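Local coordinates for protein LysR family transcriptional regulator (Vibrio vulnificus, PDB 5FHK) that probably acts as a LysR-type DNA-binding transcription factor controlling virulence genes, this chain being its regulatory domain without the DNA-binding part, at residues 7-13 and 37-43; 16-21 and 153-159; 25-29 and 196-201; 44-48 and 59-63. All coordinates share one frame; numbering follows the deposited sequence.

Interaction 1 of 4, residues 7-13 and 37-43; sequences GKIKIST and NIELTTE
Residues 9-13 and 38-43 run side by side as parallel strands, their axes 4.7 Å apart at closest and inclined by 23°. Ile-9 pairs with Ile-38, and the register continues without a slip to Thr-13 and Thr-42. Backbone bonds alternate as a parallel ladder requires: Ile-9 N gives to Asn-37 O, Glu-39 N to Ile-9 O, Ile-11 N to Glu-39 O, and so on until Glu-43 N meets Thr-13 O. Before the first rung, the side-chain amide of Asn-37 adds another bond, ND2 to Gly-7 O at 2.8 Å, with the oxygen close to the amide plane.

Ile-9, Ile-11, Ile-38, Leu-40 and Thr-13 share one face. Ile-11 has CG1 between its backbone N and carbonyl carbon (chi1 57°); CG1 lies 3.8 Å from Leu-40 CD1, while CD1 reaches Ile-38 CG2 at 3.7 Å. Packing is tight where Leu-40 CD1 meets Thr-13 CG2 at 3.4 Å, the two side chains nearly perpendicular. The Thr-13 hydroxyl pairs with Thr-18 of the following helix. On the other face the carboxylate of Glu-39 lies against the aliphatic part of Lys-8, Lys-8 CD to Glu-39 CD 3.3 Å. The Lys-10 ammonium is near as well, NZ to Glu-39 OE1 4.1 Å, too long for a salt bridge.

Helix 18-32 packs on the apolar face, and a strand of the second subunit pairs in parallel with Ile-38 to Leu-40, carrying the sheet across the interface. The connection from 9-14 through 18-32 to 38-43 is a beta-alpha-beta unit, part of the periplasmic-binding-protein-like fold of LysR regulatory domains.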
loop_
_atom_site.group_PDB
_atom_site.type_symbol
_atom_site.label_atom_id
_atom_site.label_comp_id
_atom_site.label_asym_id
_atom_site.label_seq_id
_atom_site.Cartn_x
_atom_site.Cartn_y
_atom_site.Cartn_z
ATOM N N GLY A 7 -0.679 -8.739 -25.260
ATOM C CA GLY A 7 0.673 -8.947 -24.782
ATOM C C GLY A 7 0.795 -9.006 -23.278
ATOM O O GLY A 7 1.901 -8.878 -22.743
ATOM N N LYS A 8 -0.320 -9.240 -22.590
ATOM C CA LYS A 8 -0.357 -9.141 -21.140
ATOM C C LYS A 8 -1.553 -9.913 -20.621
ATOM O O LYS A 8 -2.557 -10.096 -21.324
ATOM C CB LYS A 8 -0.477 -7.682 -20.673
ATOM C CG LYS A 8 -1.868 -7.152 -20.941
ATOM C CD LYS A 8 -2.126 -5.749 -20.468
ATOM C CE LYS A 8 -3.376 -5.179 -21.148
ATOM N NZ LYS A 8 -3.222 -5.225 -22.617
ATOM N N ILE A 9 -1.447 -10.304 -19.356
ATOM C CA ILE A 9 -2.577 -10.752 -18.543
ATOM C C ILE A 9 -2.965 -9.620 -17.604
ATOM O O ILE A 9 -2.104 -9.024 -16.939
ATOM C CB ILE A 9 -2.230 -12.023 -17.751
ATOM C CG1 ILE A 9 -1.771 -13.138 -18.693
ATOM C CG2 ILE A 9 -3.411 -12.487 -16.915
ATOM C CD1 ILE A 9 -1.142 -14.312 -17.957
ATOM N N LYS A 10 -4.259 -9.320 -17.555
ATOM C CA LYS A 10 -4.804 -8.196 -16.814
ATOM C C LYS A 10 -5.525 -8.766 -15.592
ATOM O O LYS A 10 -6.553 -9.434 -15.738
ATOM C CB LYS A 10 -5.751 -7.399 -17.722
ATOM C CG LYS A 10 -6.015 -5.922 -17.334
ATOM C CD LYS A 10 -7.001 -5.279 -18.325
ATOM C CE LYS A 10 -7.579 -3.944 -17.814
ATOM N NZ LYS A 10 -6.524 -2.905 -17.602
ATOM N N ILE A 11 -5.001 -8.529 -14.385
ATOM C CA ILE A 11 -5.620 -9.123 -13.204
ATOM C C ILE A 11 -5.962 -8.045 -12.189
ATOM O O ILE A 11 -5.319 -6.992 -12.111
ATOM C CB ILE A 11 -4.755 -10.231 -12.544
ATOM C CG1 ILE A 11 -3.369 -9.737 -12.138
ATOM C CG2 ILE A 11 -4.604 -11.420 -13.462
ATOM C CD1 ILE A 11 -2.361 -10.930 -11.871
ATOM N N SER A 12 -7.028 -8.296 -11.437
ATOM C CA SER A 12 -7.431 -7.452 -10.315
ATOM C C SER A 12 -7.299 -8.242 -9.020
ATOM O O SER A 12 -7.641 -9.430 -8.985
ATOM C CB SER A 12 -8.871 -6.973 -10.484
ATOM O OG SER A 12 -9.241 -6.095 -9.442
ATOM N N THR A 13 -6.817 -7.582 -7.961
ATOM C CA THR A 13 -6.546 -8.178 -6.657
ATOM C C THR A 13 -6.995 -7.233 -5.544
ATOM O O THR A 13 -7.038 -6.014 -5.750
ATOM C CB THR A 13 -5.049 -8.478 -6.473
ATOM O OG1 THR A 13 -4.323 -7.244 -6.555
ATOM C CG2 THR A 13 -4.548 -9.450 -7.548
ATOM N N ASN A 37 3.702 -11.165 -19.736
ATOM C CA ASN A 37 3.621 -9.881 -19.042
ATOM C C ASN A 37 2.346 -9.807 -18.211
ATOM O O ASN A 37 1.289 -10.294 -18.635
ATOM C CB ASN A 37 3.652 -8.699 -20.025
ATOM C CG ASN A 37 4.893 -8.696 -20.923
ATOM O OD1 ASN A 37 6.030 -8.787 -20.449
ATOM N ND2 ASN A 37 4.669 -8.594 -22.238
ATOM N N ILE A 38 2.440 -9.149 -17.049
ATOM C CA ILE A 38 1.317 -8.963 -16.132
ATOM C C ILE A 38 1.057 -7.475 -15.934
ATOM O O ILE A 38 1.996 -6.698 -15.734
ATOM C CB ILE A 38 1.584 -9.614 -14.761
ATOM C CG1 ILE A 38 1.878 -11.099 -14.922
ATOM C CG2 ILE A 38 0.400 -9.354 -13.810
ATOM C CD1 ILE A 38 0.641 -11.928 -15.003
ATOM N N GLU A 39 -0.213 -7.083 -15.985
ATOM C CA GLU A 39 -0.672 -5.779 -15.512
ATOM C C GLU A 39 -1.603 -6.037 -14.337
ATOM O O GLU A 39 -2.580 -6.784 -14.479
ATOM C CB GLU A 39 -1.410 -4.984 -16.606
ATOM C CG GLU A 39 -0.479 -4.226 -17.568
ATOM C CD GLU A 39 -1.234 -3.294 -18.518
ATOM O OE1 GLU A 39 -2.466 -3.124 -18.327
ATOM O OE2 GLU A 39 -0.603 -2.756 -19.472
ATOM N N LEU A 40 -1.301 -5.424 -13.188
ATOM C CA LEU A 40 -1.992 -5.692 -11.931
ATOM C C LEU A 40 -2.619 -4.418 -11.366
ATOM O O LEU A 40 -1.955 -3.380 -11.262
ATOM C CB LEU A 40 -1.015 -6.283 -10.917
ATOM C CG LEU A 40 -1.490 -6.406 -9.465
ATOM C CD1 LEU A 40 -2.772 -7.202 -9.424
ATOM C CD2 LEU A 40 -0.435 -7.113 -8.659
ATOM N N THR A 41 -3.881 -4.505 -10.950
ATOM C CA THR A 41 -4.554 -3.373 -10.318
ATOM C C THR A 41 -5.134 -3.803 -8.969
ATOM O O THR A 41 -6.047 -4.634 -8.915
ATOM C CB THR A 41 -5.636 -2.809 -11.241
ATOM O OG1 THR A 41 -5.083 -2.591 -12.552
ATOM C CG2 THR A 41 -6.173 -1.481 -10.696
ATOM N N THR A 42 -4.608 -3.243 -7.878
ATOM C CA THR A 42 -5.219 -3.453 -6.569
ATOM C C THR A 42 -6.576 -2.750 -6.534
ATOM O O THR A 42 -6.704 -1.614 -6.989
ATOM C CB THR A 42 -4.322 -2.916 -5.451
ATOM O OG1 THR A 42 -4.328 -1.489 -5.480
ATOM C CG2 THR A 42 -2.888 -3.374 -5.614
ATOM N N GLU A 43 -7.590 -3.425 -5.988
ATOM C CA GLU A 43 -8.986 -3.017 -6.144
ATOM C C GLU A 43 -9.735 -3.081 -4.815
ATOM O O GLU A 43 -9.611 -4.062 -4.082
ATOM C CB GLU A 43 -9.683 -3.928 -7.170
ATOM C CG GLU A 43 -11.132 -3.608 -7.401
ATOM C CD GLU A 43 -11.341 -2.129 -7.601
ATOM O OE1 GLU A 43 -12.156 -1.543 -6.850
ATOM O OE2 GLU A 43 -10.677 -1.563 -8.511
#

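Interaction 2 of 4, residues 16-21 and 153-159; sequences NLTKRM and PDVMIKE
Arg-20 reaches from the first turn of helix 18-32 to the segment 153-159, and its side chain carries most of the polar contact. CB points toward the other segment, and CG sits beside the backbone N. The chain then bends at chi2 (-77°), which brings CD within 4.0 Å of Val-155 O; NE runs on from there, extended, and carries the guanidinium to the turn at 155-157. NH1 bonds Val-155 O at 3.0 Å, approaching in the carbonyl plane on a lone pair, and also lies 3.1 Å from Met-156 O. The same nitrogen has a weak bond to Glu-159 OE1. NH2 meets Glu-159 OE2 at 2.6 Å, a weak, bent hydrogen bond within the salt bridge. The guanidinium and carboxylate planes are 38° apart, so the pair is two-pronged but twisted. Carbonyl and carboxylate together would hold the guanidinium in this orientation.

Alongside, Leu-17 CD2 approaches Pro-153 CB at 4.0 Å and Val-155 CG1 at 4.1 Å. The same Val-155 methyl touches Met-21 SD, and thus sits between side chains four residues apart. Met-156 SD lies 3.7 Å from Asn-16 O.

The Asn-16 amide is held elsewhere, by Leu-136 N and His-108 O. The contact lies near the chain centre, where the two lobes of the periplasmic-binding-protein-like fold meet. Pro-153, at the end of strand 149-153, rests against Val-76 of strand 68-82 and Leu-136 of helix 136-144, while Met-21 touches Ile-180 of strand 178-185.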
loop_
_atom_site.group_PDB
_atom_site.type_symbol
_atom_site.label_atom_id
_atom_site.label_comp_id
_atom_site.label_asym_id
_atom_site.label_seq_id
_atom_site.Cartn_x
_atom_site.Cartn_y
_atom_site.Cartn_z
ATOM N N ASN A 16 -5.789 -4.339 0.301
ATOM C CA ASN A 16 -4.837 -4.428 1.411
ATOM C C ASN A 16 -4.033 -5.718 1.465
ATOM O O ASN A 16 -3.036 -5.766 2.199
ATOM C CB ASN A 16 -5.563 -4.289 2.731
ATOM C CG ASN A 16 -6.081 -2.912 2.945
ATOM O OD1 ASN A 16 -5.308 -1.963 3.036
ATOM N ND2 ASN A 16 -7.396 -2.782 3.049
ATOM N N LEU A 17 -4.426 -6.753 0.720
ATOM C CA LEU A 17 -3.896 -8.094 0.905
ATOM C C LEU A 17 -2.964 -8.522 -0.205
ATOM O O LEU A 17 -2.382 -9.608 -0.118
ATOM C CB LEU A 17 -5.046 -9.111 0.984
ATOM C CG LEU A 17 -6.147 -8.873 2.016
ATOM C CD1 LEU A 17 -7.231 -9.930 1.840
ATOM C CD2 LEU A 17 -5.576 -8.956 3.410
ATOM N N THR A 18 -2.825 -7.717 -1.254
ATOM C CA THR A 18 -2.119 -8.162 -2.451
ATOM C C THR A 18 -0.676 -8.513 -2.151
ATOM O O THR A 18 -0.184 -9.568 -2.569
ATOM C CB THR A 18 -2.179 -7.083 -3.522
ATOM O OG1 THR A 18 -3.495 -7.060 -4.081
ATOM C CG2 THR A 18 -1.149 -7.349 -4.616
ATOM N N LYS A 19 0.018 -7.647 -1.420
ATOM C CA LYS A 19 1.431 -7.863 -1.159
ATOM C C LYS A 19 1.659 -9.195 -0.444
ATOM O O LYS A 19 2.476 -10.008 -0.881
ATOM C CB LYS A 19 1.993 -6.684 -0.360
ATOM C CG LYS A 19 3.398 -6.907 0.101
ATOM C CD LYS A 19 4.401 -6.528 -0.950
ATOM C CE LYS A 19 5.799 -6.724 -0.390
ATOM N NZ LYS A 19 6.001 -8.149 0.033
ATOM N N ARG A 20 0.869 -9.473 0.596
ATOM C CA ARG A 20 1.058 -10.645 1.456
ATOM C C ARG A 20 0.552 -11.924 0.800
ATOM O O ARG A 20 1.241 -12.948 0.800
ATOM C CB ARG A 20 0.327 -10.435 2.784
ATOM C CG ARG A 20 1.016 -9.555 3.797
ATOM C CD ARG A 20 2.145 -10.320 4.480
ATOM N NE ARG A 20 3.032 -9.400 5.181
ATOM C CZ ARG A 20 3.087 -9.275 6.501
ATOM N NH1 ARG A 20 2.315 -10.031 7.271
ATOM N NH2 ARG A 20 3.914 -8.389 7.052
ATOM N N MET A 21 -0.658 -11.893 0.250
ATOM C CA MET A 21 -1.320 -13.105 -0.213
ATOM C C MET A 21 -1.151 -13.377 -1.701
ATOM O O MET A 21 -1.295 -14.535 -2.118
ATOM C CB MET A 21 -2.819 -13.037 0.101
ATOM C CG MET A 21 -3.119 -12.775 1.550
ATOM S SD MET A 21 -4.871 -13.016 1.927
ATOM C CE MET A 21 -5.072 -14.733 1.434
ATOM N N PRO A 153 -6.614 -7.623 9.392
ATOM C CA PRO A 153 -6.603 -8.996 8.868
ATOM C C PRO A 153 -5.403 -9.762 9.403
ATOM O O PRO A 153 -4.259 -9.316 9.263
ATOM C CB PRO A 153 -6.512 -8.806 7.345
ATOM C CG PRO A 153 -6.849 -7.368 7.086
ATOM C CD PRO A 153 -6.384 -6.632 8.331
ATOM N N ASP A 154 -5.669 -10.945 9.976
ATOM C CA ASP A 154 -4.638 -11.689 10.711
ATOM C C ASP A 154 -3.397 -11.962 9.866
ATOM O O ASP A 154 -2.272 -11.893 10.381
ATOM C CB ASP A 154 -5.199 -13.009 11.258
ATOM C CG ASP A 154 -5.802 -13.901 10.174
ATOM O OD1 ASP A 154 -5.770 -13.528 8.975
ATOM O OD2 ASP A 154 -6.320 -14.986 10.534
ATOM N N VAL A 155 -3.571 -12.262 8.572
ATOM C CA VAL A 155 -2.422 -12.528 7.701
ATOM C C VAL A 155 -1.447 -11.352 7.659
ATOM O O VAL A 155 -0.247 -11.543 7.441
ATOM C CB VAL A 155 -2.897 -12.910 6.285
ATOM C CG1 VAL A 155 -3.476 -11.704 5.553
ATOM C CG2 VAL A 155 -1.753 -13.524 5.494
ATOM N N MET A 156 -1.924 -10.125 7.869
ATOM C CA MET A 156 -1.030 -8.975 7.793
ATOM C C MET A 156 -0.186 -8.769 9.055
ATOM O O MET A 156 0.777 -7.992 9.018
ATOM C CB MET A 156 -1.831 -7.701 7.524
ATOM C CG MET A 156 -2.285 -7.473 6.065
ATOM S SD MET A 156 -3.182 -5.871 5.930
ATOM C CE MET A 156 -2.011 -4.726 6.701
ATOM N N ILE A 157 -0.515 -9.428 10.165
ATOM C CA ILE A 157 0.160 -9.141 11.422
ATOM C C ILE A 157 0.584 -10.406 12.160
ATOM O O ILE A 157 0.892 -10.351 13.357
ATOM C CB ILE A 157 -0.738 -8.277 12.324
ATOM C CG1 ILE A 157 -2.147 -8.851 12.373
ATOM C CG2 ILE A 157 -0.737 -6.827 11.851
ATOM C CD1 ILE A 157 -3.047 -8.176 13.371
ATOM N N LYS A 158 0.628 -11.545 11.454
ATOM C CA LYS A 158 0.915 -12.798 12.148
ATOM C C LYS A 158 2.352 -12.842 12.657
ATOM O O LYS A 158 2.598 -13.343 13.759
ATOM C CB LYS A 158 0.608 -14.003 11.260
ATOM C CG LYS A 158 1.547 -14.262 10.106
ATOM C CD LYS A 158 1.102 -15.558 9.392
ATOM C CE LYS A 158 -0.437 -15.568 9.232
ATOM N NZ LYS A 158 -0.922 -16.312 8.030
ATOM N N GLU A 159 3.310 -12.303 11.895
ATOM C CA GLU A 159 4.677 -12.206 12.410
ATOM C C GLU A 159 4.748 -11.276 13.621
ATOM O O GLU A 159 5.469 -11.561 14.584
ATOM C CB GLU A 159 5.648 -11.773 11.300
ATOM C CG GLU A 159 5.789 -10.279 11.044
ATOM C CD GLU A 159 4.997 -9.799 9.812
ATOM O OE1 GLU A 159 3.880 -10.317 9.553
ATOM O OE2 GLU A 159 5.486 -8.882 9.112
#

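Interaction 3 of 4, residues 25-29 and 196-201; sequences MLNGF and LFIDYV
Phe-29, Phe-197 and Tyr-200 meet because each ring carbon CG is turned trans to its backbone nitrogen, all three chi1 values within about 10° of 180°. This sends the rings into the gap between segments 25-29 of helix 18-32 and 196-201 of helix 192-204. The segment axes stay 10.5 Å apart at closest, a separation that bulky side chains fill; their directions differ by 126°.

Phe-29 is central to the cluster. Phe-197 presents an edge to its face, with CD1 standing over the middle of the Phe-29 ring; centroids are 5.0 Å apart and the planes almost perpendicular, a T-shaped pair. Phe-29 in turn directs an edge toward the face of Tyr-200 in an offset edge-to-face pair, the centroids 5.6 Å apart. Its CB also lies over that face, 3.9 Å from the Tyr-200 centroid, as a CH-pi contact. The phenol passes close to the backbone of the first helix, with Tyr-200 OH 3.1 Å from Gly-28 C, an approach open to it because Gly-28 has no side chain on that flank.

Leu-26 CD2 touches the edge of Phe-197 at CE1, 3.5 Å away, and Met-25 SD packs on Val-201 CG1 at 3.8 Å. Phe-197 also continues onto Ile-9 and Ile-11 of strand 9-14, under both helices.

No hydrogen bond or salt bridge links the two segments. Cohesion thus comes from dispersion, the close fit of the largely buried groups and the weak electrostatics of ring C-H groups facing pi clouds, which makes this hydrophobic helix-helix packing on the beta sheet.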
loop_
_atom_site.group_PDB
_atom_site.type_symbol
_atom_site.label_atom_id
_atom_site.label_comp_id
_atom_site.label_asym_id
_atom_site.label_seq_id
_atom_site.Cartn_x
_atom_site.Cartn_y
_atom_site.Cartn_z
ATOM N N MET A 25 2.913 -15.963 -5.034
ATOM C CA MET A 25 2.426 -16.713 -6.184
ATOM C C MET A 25 2.748 -15.996 -7.482
ATOM O O MET A 25 3.212 -16.616 -8.450
ATOM C CB MET A 25 0.921 -16.888 -6.056
ATOM C CG MET A 25 0.294 -17.918 -6.953
ATOM S SD MET A 25 -1.274 -18.377 -6.110
ATOM C CE MET A 25 -1.885 -16.780 -5.568
ATOM N N LEU A 26 2.498 -14.684 -7.527
ATOM C CA LEU A 26 2.725 -13.935 -8.762
ATOM C C LEU A 26 4.197 -13.894 -9.123
ATOM O O LEU A 26 4.550 -13.931 -10.306
ATOM C CB LEU A 26 2.185 -12.516 -8.619
ATOM C CG LEU A 26 0.664 -12.500 -8.751
ATOM C CD1 LEU A 26 0.116 -11.190 -8.227
ATOM C CD2 LEU A 26 0.295 -12.704 -10.212
ATOM N N ASN A 27 5.068 -13.741 -8.132
ATOM C CA ASN A 27 6.496 -13.693 -8.450
ATOM C C ASN A 27 6.983 -15.061 -8.921
ATOM O O ASN A 27 7.787 -15.154 -9.857
ATOM C CB ASN A 27 7.305 -13.197 -7.231
ATOM C CG ASN A 27 7.185 -11.696 -6.994
ATOM O OD1 ASN A 27 6.975 -10.921 -7.944
ATOM N ND2 ASN A 27 7.339 -11.261 -5.715
ATOM N N GLY A 28 6.440 -16.137 -8.354
ATOM C CA GLY A 28 6.813 -17.463 -8.827
ATOM C C GLY A 28 6.321 -17.724 -10.235
ATOM O O GLY A 28 6.999 -18.381 -11.026
ATOM N N PHE A 29 5.152 -17.191 -10.583
ATOM C CA PHE A 29 4.648 -17.408 -11.926
ATOM C C PHE A 29 5.491 -16.656 -12.942
ATOM O O PHE A 29 5.880 -17.213 -13.978
ATOM C CB PHE A 29 3.187 -16.984 -12.005
ATOM C CG PHE A 29 2.650 -16.956 -13.403
ATOM C CD1 PHE A 29 2.215 -18.111 -14.007
ATOM C CD2 PHE A 29 2.646 -15.781 -14.133
ATOM C CE1 PHE A 29 1.733 -18.081 -15.284
ATOM C CE2 PHE A 29 2.162 -15.743 -15.428
ATOM C CZ PHE A 29 1.703 -16.891 -16.005
ATOM N N LEU A 196 -2.421 -20.576 -18.724
ATOM C CA LEU A 196 -1.236 -21.017 -18.005
ATOM C C LEU A 196 -1.202 -20.399 -16.619
ATOM O O LEU A 196 -0.817 -21.055 -15.639
ATOM C CB LEU A 196 0.012 -20.674 -18.808
ATOM C CG LEU A 196 0.281 -21.791 -19.820
ATOM C CD1 LEU A 196 1.414 -21.433 -20.746
ATOM C CD2 LEU A 196 0.599 -23.105 -19.099
ATOM N N PHE A 197 -1.665 -19.157 -16.508
ATOM C CA PHE A 197 -1.657 -18.487 -15.217
ATOM C C PHE A 197 -2.597 -19.188 -14.252
ATOM O O PHE A 197 -2.216 -19.524 -13.129
ATOM C CB PHE A 197 -2.041 -17.017 -15.393
ATOM C CG PHE A 197 -2.139 -16.274 -14.116
ATOM C CD1 PHE A 197 -1.004 -15.951 -13.403
ATOM C CD2 PHE A 197 -3.373 -15.918 -13.599
ATOM C CE1 PHE A 197 -1.114 -15.268 -12.200
ATOM C CE2 PHE A 197 -3.480 -15.255 -12.420
ATOM C CZ PHE A 197 -2.364 -14.919 -11.718
ATOM N N ILE A 198 -3.806 -19.496 -14.718
ATOM C CA ILE A 198 -4.818 -20.083 -13.850
ATOM C C ILE A 198 -4.377 -21.448 -13.348
ATOM O O ILE A 198 -4.670 -21.831 -12.211
ATOM C CB ILE A 198 -6.155 -20.163 -14.606
ATOM C CG1 ILE A 198 -6.817 -18.782 -14.629
ATOM C CG2 ILE A 198 -7.054 -21.195 -13.991
ATOM C CD1 ILE A 198 -7.790 -18.586 -15.794
ATOM N N ASP A 199 -3.716 -22.230 -14.204
ATOM C CA ASP A 199 -3.238 -23.531 -13.763
ATOM C C ASP A 199 -2.106 -23.385 -12.761
ATOM O O ASP A 199 -2.005 -24.177 -11.820
ATOM C CB ASP A 199 -2.777 -24.366 -14.963
ATOM C CG ASP A 199 -3.945 -24.929 -15.774
ATOM O OD1 ASP A 199 -5.098 -24.992 -15.254
ATOM O OD2 ASP A 199 -3.700 -25.319 -16.942
ATOM N N TYR A 200 -1.214 -22.410 -12.970
ATOM C CA TYR A 200 -0.174 -22.161 -11.976
ATOM C C TYR A 200 -0.796 -21.908 -10.606
ATOM O O TYR A 200 -0.384 -22.509 -9.607
ATOM C CB TYR A 200 0.704 -20.983 -12.394
ATOM C CG TYR A 200 1.909 -20.812 -11.486
ATOM C CD1 TYR A 200 3.094 -21.531 -11.707
ATOM C CD2 TYR A 200 1.854 -19.965 -10.393
ATOM C CE1 TYR A 200 4.192 -21.376 -10.862
ATOM C CE2 TYR A 200 2.931 -19.801 -9.573
ATOM C CZ TYR A 200 4.093 -20.503 -9.803
ATOM O OH TYR A 200 5.126 -20.298 -8.939
ATOM N N VAL A 201 -1.827 -21.052 -10.563
ATOM C CA VAL A 201 -2.485 -20.691 -9.306
ATOM C C VAL A 201 -3.074 -21.927 -8.649
ATOM O O VAL A 201 -2.847 -22.185 -7.463
ATOM C CB VAL A 201 -3.563 -19.612 -9.545
ATOM C CG1 VAL A 201 -4.316 -19.279 -8.254
ATOM C CG2 VAL A 201 -2.954 -18.340 -10.097
#

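Interaction 4 of 4, residues 44-48 and 59-63; sequences SNADQ and RVGPQ
Ala-46 and Asp-47 meet the side chain of Arg-59 from two directions, in this periplasmic-binding-protein-like fold, where strand 56-60 runs out into residues 61-63. They belong to the loop that follows strand 38-43, while Arg-59 lies near the end of strand 56-60. The Ala-46 methyl comes to the guanidinium at its edge, in plane, with CB 3.5 Å from Arg-59 NE, and it also packs on Arg-59 CB at 3.8 Å.

Asp-47 instead approaches over a face. Its side chain crosses that of Arg-59 at about a right angle, with the carboxylate and guanidinium planes 31° apart. Asp-47 OD2 is 3.0 Å from Arg-59 NH2, but no N-H points at it, so the salt bridge rests on charge alone and should be less directional than an in-plane one. Gln-63, further along the same segment, brings CG over the same face as Asp-47 OD2, 3.4 Å above the plane and displaced toward the rim. The fine placement of the NH1 side is doubtful, because it crowds the Gly-61 backbone.

Backbone bonds from Arg-59 to Tyr-181 and from Gly-61 to Asp-179 hold this segment to strand 178-185, and Leu-183 of that strand touches both Arg-59 and Gln-63. Asp-47 is exposed, so solvent probably weakens its charge pairing. Beyond the guanidinium, the extended chain of Gln-63 carries its amide toward the loop backbone, placing NE2 3.1 Å from Ala-46 O.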
loop_
_atom_site.group_PDB
_atom_site.type_symbol
_atom_site.label_atom_id
_atom_site.label_comp_id
_atom_site.label_asym_id
_atom_site.label_seq_id
_atom_site.Cartn_x
_atom_site.Cartn_y
_atom_site.Cartn_z
ATOM N N SER A 44 -10.557 -2.059 -4.533
ATOM C CA SER A 44 -11.328 -1.964 -3.286
ATOM C C SER A 44 -12.724 -2.589 -3.365
ATOM O O SER A 44 -13.113 -3.349 -2.472
ATOM C CB SER A 44 -11.462 -0.501 -2.854
ATOM O OG SER A 44 -10.223 0.002 -2.387
ATOM N N ASN A 45 -13.505 -2.259 -4.396
ATOM C CA ASN A 45 -14.861 -2.795 -4.558
ATOM C C ASN A 45 -14.915 -3.599 -5.858
ATOM O O ASN A 45 -15.020 -3.037 -6.951
ATOM C CB ASN A 45 -15.918 -1.680 -4.532
ATOM C CG ASN A 45 -15.572 -0.514 -5.440
ATOM O OD1 ASN A 45 -14.408 -0.134 -5.572
ATOM N ND2 ASN A 45 -16.584 0.055 -6.080
ATOM N N ALA A 46 -14.844 -4.919 -5.731
ATOM C CA ALA A 46 -14.835 -5.810 -6.881
ATOM C C ALA A 46 -16.229 -6.094 -7.419
ATOM O O ALA A 46 -16.350 -6.677 -8.506
ATOM C CB ALA A 46 -14.148 -7.123 -6.511
ATOM N N ASP A 47 -17.277 -5.723 -6.681
ATOM C CA ASP A 47 -18.621 -5.819 -7.232
ATOM C C ASP A 47 -18.857 -4.785 -8.317
ATOM O O ASP A 47 -19.804 -4.929 -9.091
ATOM C CB ASP A 47 -19.670 -5.659 -6.127
ATOM C CG ASP A 47 -19.636 -6.798 -5.120
ATOM O OD1 ASP A 47 -19.989 -6.564 -3.946
ATOM O OD2 ASP A 47 -19.249 -7.925 -5.502
ATOM N N GLN A 48 -18.024 -3.751 -8.390
ATOM C CA GLN A 48 -18.128 -2.740 -9.432
ATOM C C GLN A 48 -17.251 -3.033 -10.650
ATOM O O GLN A 48 -17.254 -2.250 -11.611
ATOM C CB GLN A 48 -17.781 -1.367 -8.859
ATOM C CG GLN A 48 -18.996 -0.650 -8.308
ATOM C CD GLN A 48 -20.145 -0.680 -9.300
ATOM O OE1 GLN A 48 -21.158 -1.338 -9.068
ATOM N NE2 GLN A 48 -19.981 0.021 -10.423
ATOM N N ARG A 59 -10.699 -11.642 -5.422
ATOM C CA ARG A 59 -11.545 -10.757 -4.649
ATOM C C ARG A 59 -11.785 -11.369 -3.287
ATOM O O ARG A 59 -11.664 -12.582 -3.099
ATOM C CB ARG A 59 -12.880 -10.502 -5.353
ATOM C CG ARG A 59 -13.826 -11.678 -5.297
ATOM C CD ARG A 59 -15.203 -11.294 -5.828
ATOM N NE ARG A 59 -15.642 -9.997 -5.312
ATOM C CZ ARG A 59 -16.519 -9.830 -4.325
ATOM N NH1 ARG A 59 -17.070 -10.879 -3.735
ATOM N NH2 ARG A 59 -16.850 -8.610 -3.926
ATOM N N VAL A 60 -12.087 -10.496 -2.335
ATOM C CA VAL A 60 -12.594 -10.894 -1.033
ATOM C C VAL A 60 -14.105 -11.020 -1.138
ATOM O O VAL A 60 -14.769 -10.148 -1.715
ATOM C CB VAL A 60 -12.196 -9.870 0.040
ATOM C CG1 VAL A 60 -12.912 -10.166 1.347
ATOM C CG2 VAL A 60 -10.689 -9.865 0.239
ATOM N N GLY A 61 -14.649 -12.114 -0.601
ATOM C CA GLY A 61 -16.080 -12.318 -0.586
ATOM C C GLY A 61 -16.589 -12.916 -1.882
ATOM O O GLY A 61 -15.992 -12.752 -2.956
ATOM N N PRO A 62 -17.724 -13.604 -1.804
ATOM C CA PRO A 62 -18.247 -14.319 -2.971
ATOM C C PRO A 62 -18.930 -13.397 -3.975
ATOM O O PRO A 62 -19.294 -12.253 -3.682
ATOM C CB PRO A 62 -19.262 -15.302 -2.365
ATOM C CG PRO A 62 -19.102 -15.187 -0.847
ATOM C CD PRO A 62 -18.549 -13.820 -0.604
ATOM N N GLN A 63 -19.090 -13.929 -5.186
ATOM C CA GLN A 63 -19.859 -13.305 -6.250
ATOM C C GLN A 63 -20.792 -14.355 -6.835
ATOM O O GLN A 63 -20.530 -15.557 -6.748
ATOM C CB GLN A 63 -18.952 -12.718 -7.347
ATOM C CG GLN A 63 -18.594 -11.240 -7.143
ATOM C CD GLN A 63 -18.210 -10.534 -8.447
ATOM O OE1 GLN A 63 -18.821 -10.766 -9.503
ATOM N NE2 GLN A 63 -17.180 -9.685 -8.380
#

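In the fold
Helix 18-32 ties the first three contacts together. Interaction 2 uses its start and interaction 3 a later part, their centres about 19 Å apart, while interaction 1 pairs the strands on either side of it in sequence. Thr-13 OG1 and Thr-18 OG1, 2.6 Å apart in a probable hydrogen bond, connect interactions 1 and 2. Interactions 1 and 3 share a hydrophobic core: Ile-11 CD1 lies 3.6 Å from Leu-26 CD2, and Ile-9 CD1 3.8 Å from Phe-197 CB. Interaction 4 follows directly from residue 43 and touches interaction 2 through Leu-17 CD1 and Val-60 CG2, 3.8 Å apart, but stays about 10 Å from interaction 3 at the nearest atoms.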